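Long-range contact in glycine oxidase (Bacillus cereus ATCC 14579, PDB 7CYX), which probably catalyses the FAD-dependent oxidation of glycine by molecular oxygen to glyoxylate, ammonium and hydrogen peroxide, a step linked to thiamine diphosphate biosynthesis: residues E132-L137 with L242-F247. Numbering follows the deposited sequence.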
ATOM      1  N   GLU A 132     -21.051  21.678  -5.928  1.00 66.65           N
ATOM      2  CA  GLU A 132     -20.173  22.567  -5.155  1.00 64.28           C
ATOM      3  C   GLU A 132     -19.125  21.699  -4.458  1.00 59.45           C
ATOM      4  O   GLU A 132     -17.941  22.027  -4.479  1.00 56.52           O
ATOM      5  CB  GLU A 132     -20.953  23.435  -4.155  1.00 72.40           C
ATOM      6  CG  GLU A 132     -21.036  24.916  -4.540  1.00 78.21           C
ATOM      7  CD  GLU A 132     -19.826  25.808  -4.233  1.00 89.78           C
ATOM      8  OE1 GLU A 132     -19.638  26.832  -4.950  1.00 87.01           O
ATOM      9  OE2 GLU A 132     -19.070  25.508  -3.269  1.00 89.83           O
ATOM     10  N   LYS A 133     -19.573  20.577  -3.883  1.00 59.78           N
ATOM     11  CA  LYS A 133     -18.697  19.656  -3.135  1.00 65.92           C
ATOM     12  C   LYS A 133     -17.841  18.805  -4.086  1.00 62.05           C
ATOM     13  O   LYS A 133     -16.657  18.581  -3.809  1.00 59.82           O
ATOM     14  CB  LYS A 133     -19.507  18.747  -2.202  1.00 69.41           C
ATOM     15  CG  LYS A 133     -20.254  19.472  -1.086  1.00 79.09           C
ATOM     16  CD  LYS A 133     -20.809  18.541  -0.015  1.00 87.78           C
ATOM     17  CE  LYS A 133     -19.748  17.988   0.917  1.00 91.42           C
ATOM     18  NZ  LYS A 133     -20.345  17.275   2.072  1.00 93.40           N
ATOM     19  N   GLU A 134     -18.446  18.305  -5.175  1.00 64.48           N
ATOM     20  CA  GLU A 134     -17.757  17.415  -6.139  1.00 58.76           C
ATOM     21  C   GLU A 134     -17.945  17.985  -7.543  1.00 53.44           C
ATOM     22  O   GLU A 134     -18.876  17.618  -8.250  1.00 58.31           O
ATOM     23  CB  GLU A 134     -18.270  15.981  -6.001  1.00 55.28           C
ATOM     24  CG  GLU A 134     -18.016  15.343  -4.636  1.00 55.29           C
ATOM     25  CD  GLU A 134     -16.582  14.903  -4.369  1.00 55.11           C
ATOM     26  OE1 GLU A 134     -16.354  14.141  -3.388  1.00 51.19           O
ATOM     27  OE2 GLU A 134     -15.686  15.324  -5.130  1.00 51.79           O
ATOM     28  N   PRO A 135     -17.093  18.939  -7.972  1.00 57.17           N
ATOM     29  CA  PRO A 135     -17.361  19.714  -9.182  1.00 59.56           C
ATOM     30  C   PRO A 135     -17.264  18.951 -10.512  1.00 60.12           C
ATOM     31  O   PRO A 135     -17.847  19.399 -11.507  1.00 59.66           O
ATOM     32  CB  PRO A 135     -16.323  20.850  -9.129  1.00 57.56           C
ATOM     33  CG  PRO A 135     -15.192  20.304  -8.275  1.00 57.39           C
ATOM     34  CD  PRO A 135     -15.847  19.348  -7.298  1.00 60.18           C
ATOM     35  N   TYR A 136     -16.575  17.807 -10.546  1.00 58.40           N
ATOM     36  CA  TYR A 136     -16.463  17.090 -11.832  1.00 56.02           C
ATOM     37  C   TYR A 136     -17.743  16.294 -12.115  1.00 53.45           C
ATOM     38  O   TYR A 136     -17.883  15.705 -13.189  1.00 57.70           O
ATOM     39  CB  TYR A 136     -15.201  16.235 -11.891  1.00 51.10           C
ATOM     40  CG  TYR A 136     -13.918  17.020 -12.029  1.00 51.57           C
ATOM     41  CD1 TYR A 136     -13.428  17.378 -13.274  1.00 47.96           C
ATOM     42  CD2 TYR A 136     -13.187  17.387 -10.912  1.00 47.77           C
ATOM     43  CE1 TYR A 136     -12.236  18.065 -13.407  1.00 47.63           C
ATOM     44  CE2 TYR A 136     -12.007  18.101 -11.024  1.00 48.72           C
ATOM     45  CZ  TYR A 136     -11.532  18.445 -12.279  1.00 51.70           C
ATOM     46  OH  TYR A 136     -10.359  19.142 -12.397  1.00 55.33           O
ATOM     47  N   LEU A 137     -18.699  16.312 -11.183  1.00 46.90           N
ATOM     48  CA  LEU A 137     -19.881  15.504 -11.346  1.00 50.64           C
ATOM     49  C   LEU A 137     -20.796  16.166 -12.378  1.00 52.41           C
ATOM     50  O   LEU A 137     -20.820  17.380 -12.503  1.00 61.52           O
ATOM     51  CB  LEU A 137     -20.574  15.273 -10.002  1.00 48.69           C
ATOM     52  CG  LEU A 137     -20.048  14.082  -9.205  1.00 51.17           C
ATOM     53  CD1 LEU A 137     -20.573  14.069  -7.773  1.00 50.22           C
ATOM     54  CD2 LEU A 137     -20.398  12.772  -9.887  1.00 48.70           C
ATOM     55  N   LEU A 242     -12.889  12.928  -7.811  1.00 55.67           N
ATOM     56  CA  LEU A 242     -13.829  12.630  -6.736  1.00 53.60           C
ATOM     57  C   LEU A 242     -13.032  12.625  -5.440  1.00 58.56           C
ATOM     58  O   LEU A 242     -11.943  12.061  -5.413  1.00 61.41           O
ATOM     59  CB  LEU A 242     -14.422  11.228  -6.904  1.00 56.56           C
ATOM     60  CG  LEU A 242     -15.769  11.098  -7.602  1.00 57.32           C
ATOM     61  CD1 LEU A 242     -16.219   9.645  -7.561  1.00 52.06           C
ATOM     62  CD2 LEU A 242     -16.813  11.997  -6.963  1.00 58.59           C
ATOM     63  N   LYS A 243     -13.618  13.191  -4.385  1.00 61.04           N
ATOM     64  CA  LYS A 243     -13.083  13.132  -3.027  1.00 66.67           C
ATOM     65  C   LYS A 243     -13.632  11.865  -2.357  1.00 59.84           C
ATOM     66  O   LYS A 243     -12.927  11.153  -1.662  1.00 54.86           O
ATOM     67  CB  LYS A 243     -13.486  14.405  -2.259  1.00 75.82           C
ATOM     68  CG  LYS A 243     -12.366  15.155  -1.539  1.00 81.95           C
ATOM     69  CD  LYS A 243     -12.838  16.384  -0.751  1.00 83.95           C
ATOM     70  CE  LYS A 243     -13.181  16.098   0.707  1.00 83.28           C
ATOM     71  NZ  LYS A 243     -11.987  16.107   1.593  1.00 74.29           N
ATOM     72  N   ALA A 244     -14.930  11.614  -2.570  1.00 59.11           N
ATOM     73  CA  ALA A 244     -15.663  10.529  -1.925  1.00 55.01           C
ATOM     74  C   ALA A 244     -16.311   9.633  -2.977  1.00 50.38           C
ATOM     75  O   ALA A 244     -16.635  10.073  -4.077  1.00 50.82           O
ATOM     76  CB  ALA A 244     -16.712  11.108  -1.005  1.00 56.80           C
ATOM     77  N   PRO A 245     -16.609   8.366  -2.644  1.00 50.17           N
ATOM     78  CA  PRO A 245     -17.255   7.469  -3.601  1.00 52.10           C
ATOM     79  C   PRO A 245     -18.663   7.972  -3.959  1.00 53.32           C
ATOM     80  O   PRO A 245     -19.307   8.633  -3.155  1.00 62.17           O
ATOM     81  CB  PRO A 245     -17.331   6.133  -2.855  1.00 47.45           C
ATOM     82  CG  PRO A 245     -16.380   6.277  -1.682  1.00 52.51           C
ATOM     83  CD  PRO A 245     -16.424   7.746  -1.326  1.00 51.51           C
ATOM     84  N   ILE A 246     -19.117   7.656  -5.161  1.00 52.28           N
ATOM     85  CA  ILE A 246     -20.523   7.980  -5.520  1.00 51.87           C
ATOM     86  C   ILE A 246     -21.198   6.646  -5.808  1.00 53.47           C
ATOM     87  O   ILE A 246     -20.537   5.744  -6.287  1.00 55.11           O
ATOM     88  CB  ILE A 246     -20.658   8.976  -6.678  1.00 48.79           C
ATOM     89  CG1 ILE A 246     -20.195   8.364  -7.994  1.00 55.32           C
ATOM     90  CG2 ILE A 246     -19.955  10.278  -6.365  1.00 47.38           C
ATOM     91  CD1 ILE A 246     -21.167   7.378  -8.564  1.00 62.11           C
ATOM     92  N   PHE A 247     -22.477   6.551  -5.488  1.00 54.09           N
ATOM     93  CA  PHE A 247     -23.232   5.299  -5.655  1.00 53.83           C
ATOM     94  C   PHE A 247     -24.467   5.600  -6.485  1.00 58.73           C
ATOM     95  O   PHE A 247     -24.969   6.711  -6.413  1.00 57.42           O
ATOM     96  CB  PHE A 247     -23.654   4.826  -4.270  1.00 62.83           C
ATOM     97  CG  PHE A 247     -23.808   3.343  -4.112  1.00 64.70           C
ATOM     98  CD1 PHE A 247     -22.705   2.527  -4.008  1.00 66.61           C
ATOM     99  CD2 PHE A 247     -25.062   2.771  -4.035  1.00 82.52           C
ATOM    100  CE1 PHE A 247     -22.847   1.164  -3.859  1.00 64.26           C
ATOM    101  CE2 PHE A 247     -25.206   1.406  -3.886  1.00 78.65           C
ATOM    102  CZ  PHE A 247     -24.095   0.608  -3.798  1.00 77.66           C
TER
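The carboxylate of Glu134 closes on two consecutive backbone amides, those of Lys243 and Ala244. It ties the residue just past helix 127-133 to the segment entering the large mixed sheet, which in the D-amino acid oxidase family belongs to the substrate-binding domain, as distinct from the Rossmann-type FAD domain. Lys243 N lies between the two oxygens and bonds to both, at 3.1 Å from Glu134 OE1 and 3.1 Å from Glu134 OE2; the bond to OE2 is the straighter, with an N-H...O angle of 156°. Ala244 N adds a second donor to Glu134 OE1 at 3.0 Å. All three bonds use the syn sides of the oxygens, and the amides stand somewhat out of the carboxylate plane, Ala244 N the most at 27°. Glu134, the first residue to leave helical geometry, sends its CB toward the loop; CG lies anti to the carbonyl carbon, and a bend at chi2 (-75°) folds the chain so that the carboxylate faces the amides. Leu242 flanks this group, its CD2 lying 3.9 Å from Glu134 CD, while Tyr96 of strand 95-99 also touches the glutamate side chain.

Next to the polar grip, the type I turn from Glu134 to Leu137 brings Leu137 round to the start of strand 246-248. Its CD1 branch meets CG2 of Ile246 at 4.1 Å, the two side chains running past each other in opposite directions, and reaches Leu242 CD2 more loosely. Ile291 of helix 278-291 touches both Leu137 and Ile246, extending this apolar cluster beside strand 246-248, an inner strand of the sheet, the side chain of Ile246 being about 12 Å from the bound FAD.

The ammonium of Lys243 makes no salt bridge with Glu134, its NZ remaining 6.9 Å from OE1. The buried carboxylate is instead met by main-chain N-H groups, which would probably help to stabilise its negative charge and fix its rotation.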